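Long-range contacts in short chain dehydrogenase (Mycobacterium smegmatis, PDB 3UCX), which probably works as an oxidoreductase of the short-chain dehydrogenase/reductase family, although its substrate is not established: residues His77-Thr82 against Gln129-Ala134; Leu119-Ala124 against Lys164-Ala169; Cys31-Ala36 against Thr56-Arg61; Gly87-Val92 against Pro133-Ser138. All coordinates share one frame; numbering follows the deposited sequence.

How the contacts relate
Contacts 1, 2 and 4 are buried, whereas contact 3 is only partly so. Contacts 1 and 4 adjoin: their centres are about 8 Å apart, both include Pro133 and Ala134, and Val89 of contact 4 touches Thr82 and Phe131 of contact 1. Contact 2 shares helix 110-130 with contact 1, yet their centres lie about 19 Å apart, and it also borders a second subunit. Contact 3 joins the ends of two other helices, its centre about 29 Å from that of contact 2. Chemistry follows place: an aromatic ring in contact 1, aliphatic helix packing in contact 2, an arginine among backbone carbonyls in contact 3, and a serine bond with bridging waters in contact 4.

Contact 1. Residues His77-Thr82 against Gln129-Ala134; sequences HLVDET and QGFTPA
Leu78 O is gripped twice from within its own helix, by Thr82 N at 3.0 Å and by Thr82 OG1 at 2.8 Å, the two donors arriving from opposite faces of the carbonyl plane. The hydroxyl stands 33° out of that plane. This second bond fixes the rotation of Thr82, whose CB then lies at the edge of the Phe131 ring, in its plane, with OG1 3.7 Å from Phe131 CZ. Leu78 meets the same rim farther round, its CD2 4.1 Å from Phe131 CE2, the two side chains running at about a right angle.

The ring face is met by Val79. With CG2 anti to the carbonyl carbon, this methyl sits 3.9 Å from the ring centroid and only 10° off the normal, a CH-pi contact. The same methyl also rests 3.6 Å from Gly130 O, and the backbones come close here, Val79 CA lying 6.4 Å from Gly130 CA. Phe131 occupies the break between helix 110-130 and helix 132-138, and its ring reaches toward helix 72-85; Val89 packs on the ring as well.

No hydrogen bond crosses between the segments. Because the threonine hydroxyl already has an acceptor within its own turn, it can border an aromatic edge in a buried place at little polar cost, and cohesion rests on dispersion and the CH-pi contact.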
loop_
_atom_site.group_PDB
_atom_site.type_symbol
_atom_site.label_atom_id
_atom_site.label_comp_id
_atom_site.label_asym_id
_atom_site.label_seq_id
_atom_site.Cartn_x
_atom_site.Cartn_y
_atom_site.Cartn_z
ATOM N N HIS A 77 -19.098 -32.785 5.163
ATOM C CA HIS A 77 -19.856 -33.539 4.166
ATOM C C HIS A 77 -19.455 -33.168 2.750
ATOM O O HIS A 77 -19.243 -34.050 1.921
ATOM C CB HIS A 77 -21.365 -33.355 4.386
ATOM C CG HIS A 77 -22.232 -34.024 3.343
ATOM N ND1 HIS A 77 -22.365 -35.366 3.260
ATOM C CD2 HIS A 77 -23.043 -33.487 2.338
ATOM C CE1 HIS A 77 -23.199 -35.676 2.251
ATOM N NE2 HIS A 77 -23.616 -34.529 1.685
ATOM N N LEU A 78 -19.346 -31.876 2.451
ATOM C CA LEU A 78 -18.853 -31.435 1.121
ATOM C C LEU A 78 -17.492 -32.044 0.755
ATOM O O LEU A 78 -17.298 -32.518 -0.352
ATOM C CB LEU A 78 -18.755 -29.907 1.068
ATOM C CG LEU A 78 -18.117 -29.260 -0.160
ATOM C CD1 LEU A 78 -18.971 -29.506 -1.403
ATOM C CD2 LEU A 78 -17.905 -27.760 0.086
ATOM N N VAL A 79 -16.551 -32.023 1.690
ATOM C CA VAL A 79 -15.245 -32.635 1.473
ATOM C C VAL A 79 -15.400 -34.140 1.208
ATOM O O VAL A 79 -14.839 -34.666 0.257
ATOM C CB VAL A 79 -14.298 -32.394 2.672
ATOM C CG1 VAL A 79 -12.978 -33.142 2.488
ATOM C CG2 VAL A 79 -14.052 -30.896 2.852
ATOM N N ASP A 80 -16.170 -34.821 2.046
ATOM C CA ASP A 80 -16.356 -36.264 1.881
ATOM C C ASP A 80 -16.985 -36.598 0.521
ATOM O O ASP A 80 -16.504 -37.487 -0.196
ATOM C CB ASP A 80 -17.180 -36.851 3.039
ATOM C CG ASP A 80 -16.414 -36.897 4.359
ATOM O OD1 ASP A 80 -15.161 -36.860 4.354
ATOM O OD2 ASP A 80 -17.071 -36.965 5.430
ATOM N N GLU A 81 -17.997 -35.836 0.117
ATOM C CA GLU A 81 -18.670 -36.110 -1.166
ATOM C C GLU A 81 -17.745 -35.856 -2.351
ATOM O O GLU A 81 -17.719 -36.625 -3.312
ATOM C CB GLU A 81 -19.963 -35.309 -1.290
ATOM C CG GLU A 81 -21.076 -35.819 -0.385
ATOM C CD GLU A 81 -21.565 -37.202 -0.778
ATOM O OE1 GLU A 81 -21.909 -37.416 -1.954
ATOM O OE2 GLU A 81 -21.586 -38.082 0.094
ATOM N N THR A 82 -16.957 -34.789 -2.265
ATOM C CA THR A 82 -15.963 -34.475 -3.291
ATOM C C THR A 82 -14.915 -35.566 -3.442
ATOM O O THR A 82 -14.543 -35.949 -4.548
ATOM C CB THR A 82 -15.259 -33.142 -2.935
ATOM O OG1 THR A 82 -16.230 -32.090 -2.944
ATOM C CG2 THR A 82 -14.140 -32.826 -3.914
ATOM N N GLN A 129 -9.538 -25.040 4.947
ATOM C CA GLN A 129 -9.017 -26.029 5.881
ATOM C C GLN A 129 -9.517 -27.432 5.555
ATOM O O GLN A 129 -8.729 -28.399 5.559
ATOM C CB GLN A 129 -9.353 -25.631 7.322
ATOM C CG GLN A 129 -8.590 -24.375 7.731
ATOM C CD GLN A 129 -8.769 -23.941 9.176
ATOM O OE1 GLN A 129 -9.802 -24.224 9.809
ATOM N NE2 GLN A 129 -7.761 -23.235 9.706
ATOM N N GLY A 130 -10.817 -27.544 5.248
ATOM C CA GLY A 130 -11.412 -28.811 4.859
ATOM C C GLY A 130 -10.727 -29.452 3.670
ATOM O O GLY A 130 -10.531 -30.670 3.632
ATOM N N PHE A 131 -10.363 -28.624 2.701
ATOM C CA PHE A 131 -9.674 -29.093 1.509
ATOM C C PHE A 131 -8.152 -29.002 1.555
ATOM O O PHE A 131 -7.498 -29.260 0.560
ATOM C CB PHE A 131 -10.254 -28.374 0.281
ATOM C CG PHE A 131 -11.604 -28.919 -0.134
ATOM C CD1 PHE A 131 -11.724 -30.209 -0.595
ATOM C CD2 PHE A 131 -12.744 -28.146 -0.036
ATOM C CE1 PHE A 131 -12.950 -30.721 -0.981
ATOM C CE2 PHE A 131 -13.973 -28.638 -0.424
ATOM C CZ PHE A 131 -14.086 -29.933 -0.883
ATOM N N THR A 132 -7.575 -28.688 2.712
ATOM C CA THR A 132 -6.119 -28.619 2.797
ATOM C C THR A 132 -5.465 -29.971 2.491
ATOM O O THR A 132 -4.484 -30.010 1.732
ATOM C CB THR A 132 -5.628 -27.998 4.116
ATOM O OG1 THR A 132 -5.918 -26.595 4.122
ATOM C CG2 THR A 132 -4.107 -28.224 4.349
ATOM N N PRO A 133 -6.013 -31.087 3.027
ATOM C CA PRO A 133 -5.385 -32.345 2.700
ATOM C C PRO A 133 -5.362 -32.655 1.195
ATOM O O PRO A 133 -4.333 -33.109 0.656
ATOM C CB PRO A 133 -6.222 -33.364 3.493
ATOM C CG PRO A 133 -6.668 -32.601 4.687
ATOM C CD PRO A 133 -6.973 -31.233 4.140
ATOM N N ALA A 134 -6.465 -32.370 0.520
ATOM C CA ALA A 134 -6.542 -32.540 -0.922
ATOM C C ALA A 134 -5.576 -31.620 -1.654
ATOM O O ALA A 134 -4.834 -32.071 -2.513
ATOM C CB ALA A 134 -7.969 -32.349 -1.415
#

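Contact 2. Residues Leu119-Ala124 against Lys164-Ala169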
loop_
_atom_site.group_PDB
_atom_site.type_symbol
_atom_site.label_atom_id
_atom_site.label_comp_id
_atom_site.label_asym_id
_atom_site.label_seq_id
_atom_site.Cartn_x
_atom_site.Cartn_y
_atom_site.Cartn_z
ATOM N N LEU A 119 -19.648 -15.615 7.297
ATOM C CA LEU A 119 -19.754 -16.150 5.963
ATOM C C LEU A 119 -18.486 -15.871 5.149
ATOM O O LEU A 119 -17.874 -16.786 4.622
ATOM C CB LEU A 119 -20.976 -15.569 5.254
ATOM C CG LEU A 119 -21.281 -16.176 3.880
ATOM C CD1 LEU A 119 -21.403 -17.693 3.970
ATOM C CD2 LEU A 119 -22.549 -15.540 3.302
ATOM N N THR A 120 -18.095 -14.604 5.087
ATOM C CA THR A 120 -17.014 -14.132 4.220
ATOM C C THR A 120 -15.614 -14.577 4.684
ATOM O O THR A 120 -14.727 -14.854 3.861
ATOM C CB THR A 120 -17.053 -12.599 4.154
ATOM O OG1 THR A 120 -18.246 -12.209 3.471
ATOM C CG2 THR A 120 -15.815 -11.996 3.445
ATOM N N VAL A 121 -15.421 -14.625 5.989
ATOM C CA VAL A 121 -14.105 -14.931 6.542
ATOM C C VAL A 121 -14.064 -16.387 7.035
ATOM O O VAL A 121 -13.304 -17.219 6.516
ATOM C CB VAL A 121 -13.721 -13.967 7.673
ATOM C CG1 VAL A 121 -12.324 -14.294 8.190
ATOM C CG2 VAL A 121 -13.800 -12.502 7.204
ATOM N N PHE A 122 -14.864 -16.694 8.039
ATOM C CA PHE A 122 -14.778 -18.020 8.657
ATOM C C PHE A 122 -15.255 -19.131 7.756
ATOM O O PHE A 122 -14.696 -20.228 7.784
ATOM C CB PHE A 122 -15.448 -18.054 10.024
ATOM C CG PHE A 122 -14.819 -17.121 11.022
ATOM C CD1 PHE A 122 -13.441 -17.034 11.159
ATOM C CD2 PHE A 122 -15.602 -16.315 11.830
ATOM C CE1 PHE A 122 -12.863 -16.149 12.076
ATOM C CE2 PHE A 122 -15.036 -15.445 12.756
ATOM C CZ PHE A 122 -13.668 -15.356 12.888
ATOM N N GLY A 123 -16.270 -18.846 6.937
ATOM C CA GLY A 123 -16.723 -19.788 5.919
ATOM C C GLY A 123 -15.637 -20.156 4.923
ATOM O O GLY A 123 -15.411 -21.343 4.645
ATOM N N ALA A 124 -14.965 -19.144 4.387
ATOM C CA ALA A 124 -13.858 -19.358 3.469
ATOM C C ALA A 124 -12.743 -20.142 4.157
ATOM O O ALA A 124 -12.178 -21.073 3.556
ATOM C CB ALA A 124 -13.317 -18.016 2.920
ATOM N N LYS A 164 -14.293 -7.922 4.173
ATOM C CA LYS A 164 -13.389 -8.183 3.053
ATOM C C LYS A 164 -11.913 -7.967 3.411
ATOM O O LYS A 164 -11.039 -8.700 2.926
ATOM C CB LYS A 164 -13.806 -7.379 1.839
ATOM C CG LYS A 164 -15.116 -7.908 1.221
ATOM C CD LYS A 164 -14.856 -9.175 0.428
ATOM C CE LYS A 164 -15.900 -9.472 -0.630
ATOM N NZ LYS A 164 -16.934 -10.396 -0.118
ATOM N N SER A 165 -11.648 -6.970 4.240
ATOM C CA SER A 165 -10.300 -6.680 4.712
ATOM C C SER A 165 -9.784 -7.786 5.623
ATOM O O SER A 165 -8.631 -8.188 5.522
ATOM C CB SER A 165 -10.265 -5.348 5.430
ATOM O OG SER A 165 -10.513 -4.303 4.477
ATOM N N ALA A 166 -10.633 -8.272 6.506
ATOM C CA ALA A 166 -10.272 -9.403 7.357
ATOM C C ALA A 166 -9.962 -10.627 6.461
ATOM O O ALA A 166 -8.978 -11.351 6.692
ATOM C CB ALA A 166 -11.395 -9.721 8.360
ATOM N N LEU A 167 -10.772 -10.830 5.416
ATOM C CA LEU A 167 -10.554 -11.925 4.471
ATOM C C LEU A 167 -9.223 -11.788 3.732
ATOM O O LEU A 167 -8.513 -12.776 3.532
ATOM C CB LEU A 167 -11.714 -12.031 3.481
ATOM C CG LEU A 167 -11.517 -12.944 2.251
ATOM C CD1 LEU A 167 -11.340 -14.426 2.620
ATOM C CD2 LEU A 167 -12.672 -12.765 1.271
ATOM N N LEU A 168 -8.900 -10.573 3.290
ATOM C CA LEU A 168 -7.644 -10.307 2.573
ATOM C C LEU A 168 -6.437 -10.600 3.471
ATOM O O LEU A 168 -5.474 -11.285 3.065
ATOM C CB LEU A 168 -7.607 -8.870 2.044
ATOM C CG LEU A 168 -6.365 -8.464 1.237
ATOM C CD1 LEU A 168 -6.138 -9.407 0.048
ATOM C CD2 LEU A 168 -6.426 -6.980 0.832
ATOM N N ALA A 169 -6.520 -10.127 4.706
ATOM C CA ALA A 169 -5.460 -10.347 5.682
ATOM C C ALA A 169 -5.275 -11.873 5.910
ATOM O O ALA A 169 -4.167 -12.396 5.836
ATOM C CB ALA A 169 -5.789 -9.643 6.987
HETATM O O HOH W 1 -18.384 -9.287 2.800
#
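Val121 and Leu167 mark the closest backbone approach, with their CA atoms 5.1 Å apart. The two helical segments run nearly in the same direction, their axes inclined by 29° and 8.6 Å apart at the nearest point, and a wider pi-type turn spans 119-123.

Leu167 reaches across with both methyls: CD1 lies 3.6 Å from Thr120 O and also meets Ala124 CB, while CD2 comes 3.9 Å from Thr120 CG2. Beside this, one residue along each helix, Val121 CG2 meets Ala166 CB at 3.9 Å. Lys164 starts out away from the partner helix, but bends at chi2 (-77°) and chi4 (-95°) bring its amine back to Thr120. A water bridges them, 3.0 Å from Thr120 OG1 and weakly bonded to Lys164 NZ.

Val121 also packs on Met162 of a second subunit, and Ser165 on Ala169 of that subunit. Two neighbouring helices running roughly the same way and facing another subunit are consistent with the helix-bundle interface of short-chain dehydrogenases. The spacing of Lys164 fits the lysine of the family's Tyr-x-x-x-Lys signature.

Contact 3. Residues Cys31-Ala36 against Thr56-Arg61; sequences CAEQGA and TDTGRR
Arg60 bends over the end of helix 23-33, and each part of its side chain meets backbone oxygen. CB begins the path 3.4 Å from Ala36 O. CG is lodged between two carbonyls, 3.3 Å from Ala36 O and 3.5 Å from Ala32 O. Turns at chi2 (-52°) and chi3 (-53°) then fold the chain back over Gly35: CD passes by Ala36 O and Gly35 O, and NE lies 3.4 Å from Gly35 O at an angle too poor for a hydrogen bond. At the tip, Gly35 O stands over the centre of the guanidinium, 3.1 Å from Arg60 CZ. NH1 and NH2, like NE, lie near this oxygen without bonding to it, and Arg60 NH2 instead forms salt bridges with Asp37 and Asp11.

Gly35, with positive phi, is the C-prime residue of a Schellman motif, in which Ala36 N bonds to Cys31 O and Gly35 N to Ala32 O. Gly59, also with positive phi, forms a Schellman motif after helix 45-57. Between the two, Thr58 OG1 touches Ala32 CB at 3.4 Å; the hydroxyl is bonded to Val55 O and weakly accepts from Arg60 N, 3.4 Å away.

No hydrogen bond joins the two segments, and Ala36 O is buried without a partner. The oxygen above the guanidinium face probably gains electrostatically from the positive charge, while the salt bridges to the two aspartates probably hold the guanidinium in place.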
loop_
_atom_site.group_PDB
_atom_site.type_symbol
_atom_site.label_atom_id
_atom_site.label_comp_id
_atom_site.label_asym_id
_atom_site.label_seq_id
_atom_site.Cartn_x
_atom_site.Cartn_y
_atom_site.Cartn_z
ATOM N N CYS A 31 -14.548 -22.512 -16.218
ATOM C CA CYS A 31 -13.617 -23.560 -15.753
ATOM C C CYS A 31 -13.810 -24.838 -16.555
ATOM O O CYS A 31 -12.835 -25.450 -16.987
ATOM C CB CYS A 31 -13.804 -23.847 -14.269
ATOM S SG CYS A 31 -13.182 -22.539 -13.195
ATOM N N ALA A 32 -15.071 -25.193 -16.778
ATOM C CA ALA A 32 -15.436 -26.392 -17.546
ATOM C C ALA A 32 -14.946 -26.290 -18.994
ATOM O O ALA A 32 -14.353 -27.218 -19.506
ATOM C CB ALA A 32 -16.937 -26.635 -17.477
ATOM N N GLU A 33 -15.130 -25.128 -19.616
ATOM C CA GLU A 33 -14.616 -24.868 -20.970
ATOM C C GLU A 33 -13.117 -25.039 -21.050
ATOM O O GLU A 33 -12.613 -25.435 -22.088
ATOM C CB GLU A 33 -14.952 -23.449 -21.425
ATOM C CG GLU A 33 -16.411 -23.225 -21.784
ATOM C CD GLU A 33 -16.755 -21.761 -22.039
ATOM O OE1 GLU A 33 -15.863 -20.884 -21.954
ATOM O OE2 GLU A 33 -17.939 -21.480 -22.296
ATOM N N GLN A 34 -12.412 -24.744 -19.952
ATOM C CA GLN A 34 -10.966 -24.916 -19.861
ATOM C C GLN A 34 -10.530 -26.310 -19.387
ATOM O O GLN A 34 -9.348 -26.538 -19.094
ATOM C CB GLN A 34 -10.380 -23.821 -18.955
ATOM C CG GLN A 34 -10.568 -22.426 -19.525
ATOM C CD GLN A 34 -9.886 -22.278 -20.855
ATOM O OE1 GLN A 34 -8.757 -22.725 -21.015
ATOM N NE2 GLN A 34 -10.588 -21.697 -21.841
ATOM N N GLY A 35 -11.478 -27.241 -19.313
ATOM C CA GLY A 35 -11.175 -28.654 -19.102
ATOM C C GLY A 35 -11.342 -29.170 -17.685
ATOM O O GLY A 35 -11.017 -30.333 -17.419
ATOM N N ALA A 36 -11.840 -28.329 -16.771
ATOM C CA ALA A 36 -12.014 -28.731 -15.365
ATOM C C ALA A 36 -13.325 -29.476 -15.150
ATOM O O ALA A 36 -14.306 -29.245 -15.862
ATOM C CB ALA A 36 -11.947 -27.506 -14.426
ATOM N N THR A 56 -22.082 -29.565 -17.652
ATOM C CA THR A 56 -22.173 -30.843 -18.350
ATOM C C THR A 56 -22.388 -30.657 -19.860
ATOM O O THR A 56 -21.999 -31.509 -20.649
ATOM C CB THR A 56 -23.243 -31.759 -17.737
ATOM O OG1 THR A 56 -24.481 -31.062 -17.680
ATOM C CG2 THR A 56 -22.848 -32.167 -16.316
ATOM N N ASP A 57 -22.968 -29.532 -20.266
ATOM C CA ASP A 57 -23.036 -29.190 -21.695
ATOM C C ASP A 57 -21.659 -29.089 -22.361
ATOM O O ASP A 57 -21.535 -29.383 -23.551
ATOM C CB ASP A 57 -23.796 -27.883 -21.906
ATOM C CG ASP A 57 -25.296 -28.042 -21.731
ATOM O OD1 ASP A 57 -25.785 -29.195 -21.691
ATOM O OD2 ASP A 57 -25.982 -27.003 -21.630
ATOM N N THR A 58 -20.622 -28.690 -21.612
ATOM C CA THR A 58 -19.261 -28.678 -22.168
ATOM C C THR A 58 -18.677 -30.082 -22.267
ATOM O O THR A 58 -17.632 -30.266 -22.865
ATOM C CB THR A 58 -18.270 -27.839 -21.323
ATOM O OG1 THR A 58 -17.916 -28.574 -20.147
ATOM C CG2 THR A 58 -18.863 -26.485 -20.945
ATOM N N GLY A 59 -19.334 -31.068 -21.664
ATOM C CA GLY A 59 -18.846 -32.435 -21.670
ATOM C C GLY A 59 -18.104 -32.814 -20.403
ATOM O O GLY A 59 -17.637 -33.952 -20.276
ATOM N N ARG A 60 -18.004 -31.881 -19.454
ATOM C CA ARG A 60 -17.332 -32.150 -18.174
ATOM C C ARG A 60 -18.340 -32.576 -17.115
ATOM O O ARG A 60 -19.538 -32.632 -17.373
ATOM C CB ARG A 60 -16.578 -30.899 -17.694
ATOM C CG ARG A 60 -15.559 -30.354 -18.672
ATOM C CD ARG A 60 -14.566 -31.380 -19.170
ATOM N NE ARG A 60 -13.871 -32.112 -18.115
ATOM C CZ ARG A 60 -12.741 -32.804 -18.298
ATOM N NH1 ARG A 60 -12.165 -32.869 -19.499
ATOM N NH2 ARG A 60 -12.169 -33.437 -17.271
ATOM N N ARG A 61 -17.861 -32.859 -15.906
ATOM C CA ARG A 61 -18.740 -33.288 -14.833
ATOM C C ARG A 61 -18.938 -32.210 -13.785
ATOM O O ARG A 61 -18.048 -31.375 -13.540
ATOM C CB ARG A 61 -18.195 -34.564 -14.187
ATOM C CG ARG A 61 -18.357 -35.789 -15.081
ATOM C CD ARG A 61 -17.611 -36.972 -14.500
ATOM N NE ARG A 61 -16.177 -36.684 -14.383
ATOM C CZ ARG A 61 -15.328 -37.356 -13.610
ATOM N NH1 ARG A 61 -15.741 -38.381 -12.871
ATOM N NH2 ARG A 61 -14.052 -37.000 -13.577
#

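Contact 4. Residues Gly87-Val92 against Pro133-Ser138; sequences GRVDVV and PALEES
Ala134 opens the contact from the helix side, its CB meeting Val89 CB at 3.8 Å where the two backbones are near. Its carbonyl also reaches the facing segment through a water, which accepts from Val89 N at 3.0 Å and lies 2.8 Å from Ala134 O.

Leu135 follows and reaches in with both methyls. CD1 lies 4.0 Å from Val92 CG2, the two side chains running at about a right angle, while CD2 rests over the backbone, 3.7 Å from Asp90 O and slightly farther from Val89 O. The leucine therefore covers the entry to strand 91-94.

Ser138, the last residue of helix 132-138, supplies the direct polar link. With its OG between the backbone N and the carbonyl carbon (chi1 66°), the hydroxyl donates to Val89 O at 2.7 Å, in the carbonyl plane and on a lone pair, at a C=O...donor angle of 142°. Its CB stands 3.6 Å from Asp90 OD1, and a water donates to both that oxygen and Ser138 O. The other carboxylate oxygen, Asp90 OD2, accepts from Val13 N, which ties the aspartate to the neighbouring strand; its salt bridge to Arg88 NH1 is so short that its exact geometry is doubtful.

Strand 91-94 lies between strands 13-17 and 141-145 in a seven-stranded parallel sheet of order 3-2-1-4-5-6-7. The chain leaves it through helices 110-130 and 132-138 to enter strand 141-145, so the contact packs the end of the crossover helix against the start of its first strand, within a beta-alpha-beta crossover of the Rossmann fold.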
loop_
_atom_site.group_PDB
_atom_site.type_symbol
_atom_site.label_atom_id
_atom_site.label_comp_id
_atom_site.label_asym_id
_atom_site.label_seq_id
_atom_site.Cartn_x
_atom_site.Cartn_y
_atom_site.Cartn_z
ATOM N N GLY A 87 -11.942 -37.891 -5.900
ATOM C CA GLY A 87 -10.692 -38.361 -5.281
ATOM C C GLY A 87 -9.556 -37.356 -5.268
ATOM O O GLY A 87 -8.442 -37.698 -4.870
ATOM N N ARG A 88 -9.827 -36.115 -5.699
ATOM C CA ARG A 88 -8.827 -35.063 -5.713
ATOM C C ARG A 88 -9.466 -33.689 -5.839
ATOM O O ARG A 88 -10.587 -33.563 -6.319
ATOM C CB ARG A 88 -7.877 -35.233 -6.888
ATOM C CG ARG A 88 -8.505 -35.032 -8.269
ATOM C CD ARG A 88 -7.548 -35.555 -9.326
ATOM N NE ARG A 88 -6.232 -35.013 -8.985
ATOM C CZ ARG A 88 -5.636 -33.995 -9.586
ATOM N NH1 ARG A 88 -6.185 -33.434 -10.666
ATOM N NH2 ARG A 88 -4.446 -33.573 -9.129
ATOM N N VAL A 89 -8.706 -32.675 -5.442
ATOM C CA VAL A 89 -9.070 -31.258 -5.637
ATOM C C VAL A 89 -7.801 -30.496 -5.988
ATOM O O VAL A 89 -6.811 -30.551 -5.253
ATOM C CB VAL A 89 -9.695 -30.634 -4.371
ATOM C CG1 VAL A 89 -9.943 -29.131 -4.564
ATOM C CG2 VAL A 89 -10.987 -31.339 -4.000
ATOM N N ASP A 90 -7.843 -29.768 -7.108
ATOM C CA ASP A 90 -6.726 -28.941 -7.578
ATOM C C ASP A 90 -6.877 -27.456 -7.245
ATOM O O ASP A 90 -5.879 -26.761 -7.064
ATOM C CB ASP A 90 -6.618 -29.111 -9.092
ATOM C CG ASP A 90 -6.313 -30.534 -9.456
ATOM O OD1 ASP A 90 -5.135 -30.898 -9.280
ATOM O OD2 ASP A 90 -7.254 -31.291 -9.819
ATOM N N VAL A 91 -8.116 -26.991 -7.167
ATOM C CA VAL A 91 -8.429 -25.583 -6.990
ATOM C C VAL A 91 -9.620 -25.425 -6.064
ATOM O O VAL A 91 -10.630 -26.101 -6.215
ATOM C CB VAL A 91 -8.776 -24.889 -8.354
ATOM C CG1 VAL A 91 -9.100 -23.408 -8.153
ATOM C CG2 VAL A 91 -7.626 -25.069 -9.343
ATOM N N VAL A 92 -9.521 -24.514 -5.109
ATOM C CA VAL A 92 -10.690 -24.077 -4.332
ATOM C C VAL A 92 -10.903 -22.584 -4.575
ATOM O O VAL A 92 -9.980 -21.782 -4.403
ATOM C CB VAL A 92 -10.501 -24.352 -2.835
ATOM C CG1 VAL A 92 -11.618 -23.694 -2.030
ATOM C CG2 VAL A 92 -10.440 -25.874 -2.556
ATOM N N PRO A 133 -6.013 -31.087 3.027
ATOM C CA PRO A 133 -5.385 -32.345 2.700
ATOM C C PRO A 133 -5.362 -32.655 1.195
ATOM O O PRO A 133 -4.333 -33.109 0.656
ATOM C CB PRO A 133 -6.222 -33.364 3.493
ATOM C CG PRO A 133 -6.668 -32.601 4.687
ATOM C CD PRO A 133 -6.973 -31.233 4.140
ATOM N N ALA A 134 -6.465 -32.370 0.520
ATOM C CA ALA A 134 -6.542 -32.540 -0.922
ATOM C C ALA A 134 -5.576 -31.620 -1.654
ATOM O O ALA A 134 -4.834 -32.071 -2.513
ATOM C CB ALA A 134 -7.969 -32.349 -1.415
ATOM N N LEU A 135 -5.549 -30.348 -1.283
ATOM C CA LEU A 135 -4.644 -29.379 -1.904
ATOM C C LEU A 135 -3.177 -29.650 -1.641
ATOM O O LEU A 135 -2.343 -29.336 -2.500
ATOM C CB LEU A 135 -5.002 -27.968 -1.449
ATOM C CG LEU A 135 -6.359 -27.484 -1.947
ATOM C CD1 LEU A 135 -6.728 -26.219 -1.188
ATOM C CD2 LEU A 135 -6.364 -27.263 -3.454
ATOM N N GLU A 136 -2.848 -30.265 -0.499
ATOM C CA GLU A 136 -1.461 -30.654 -0.219
ATOM C C GLU A 136 -0.997 -31.669 -1.247
ATOM O O GLU A 136 0.126 -31.570 -1.753
ATOM C CB GLU A 136 -1.248 -31.286 1.179
ATOM C CG GLU A 136 -1.515 -30.392 2.354
ATOM C CD GLU A 136 -1.221 -31.054 3.703
ATOM O OE1 GLU A 136 -0.705 -32.168 3.722
ATOM O OE2 GLU A 136 -1.522 -30.458 4.753
ATOM N N GLU A 137 -1.854 -32.635 -1.557
ATOM C CA GLU A 137 -1.481 -33.711 -2.467
ATOM C C GLU A 137 -1.349 -33.185 -3.903
ATOM O O GLU A 137 -0.470 -33.606 -4.658
ATOM C CB GLU A 137 -2.498 -34.861 -2.442
ATOM C CG GLU A 137 -2.142 -35.979 -3.405
ATOM C CD GLU A 137 -3.142 -37.120 -3.463
ATOM O OE1 GLU A 137 -4.194 -37.086 -2.774
ATOM O OE2 GLU A 137 -2.866 -38.066 -4.236
ATOM N N SER A 138 -2.249 -32.293 -4.290
ATOM C CA SER A 138 -2.218 -31.756 -5.642
ATOM C C SER A 138 -1.234 -30.566 -5.814
ATOM O O SER A 138 -1.035 -30.104 -6.931
ATOM C CB SER A 138 -3.627 -31.342 -6.056
ATOM O OG SER A 138 -4.083 -30.262 -5.270
HETATM O O HOH W 2 -6.512 -36.339 -3.492
HETATM O O HOH W 3 -6.085 -33.777 -4.407
HETATM O O HOH W 4 -3.050 -29.158 -9.145
#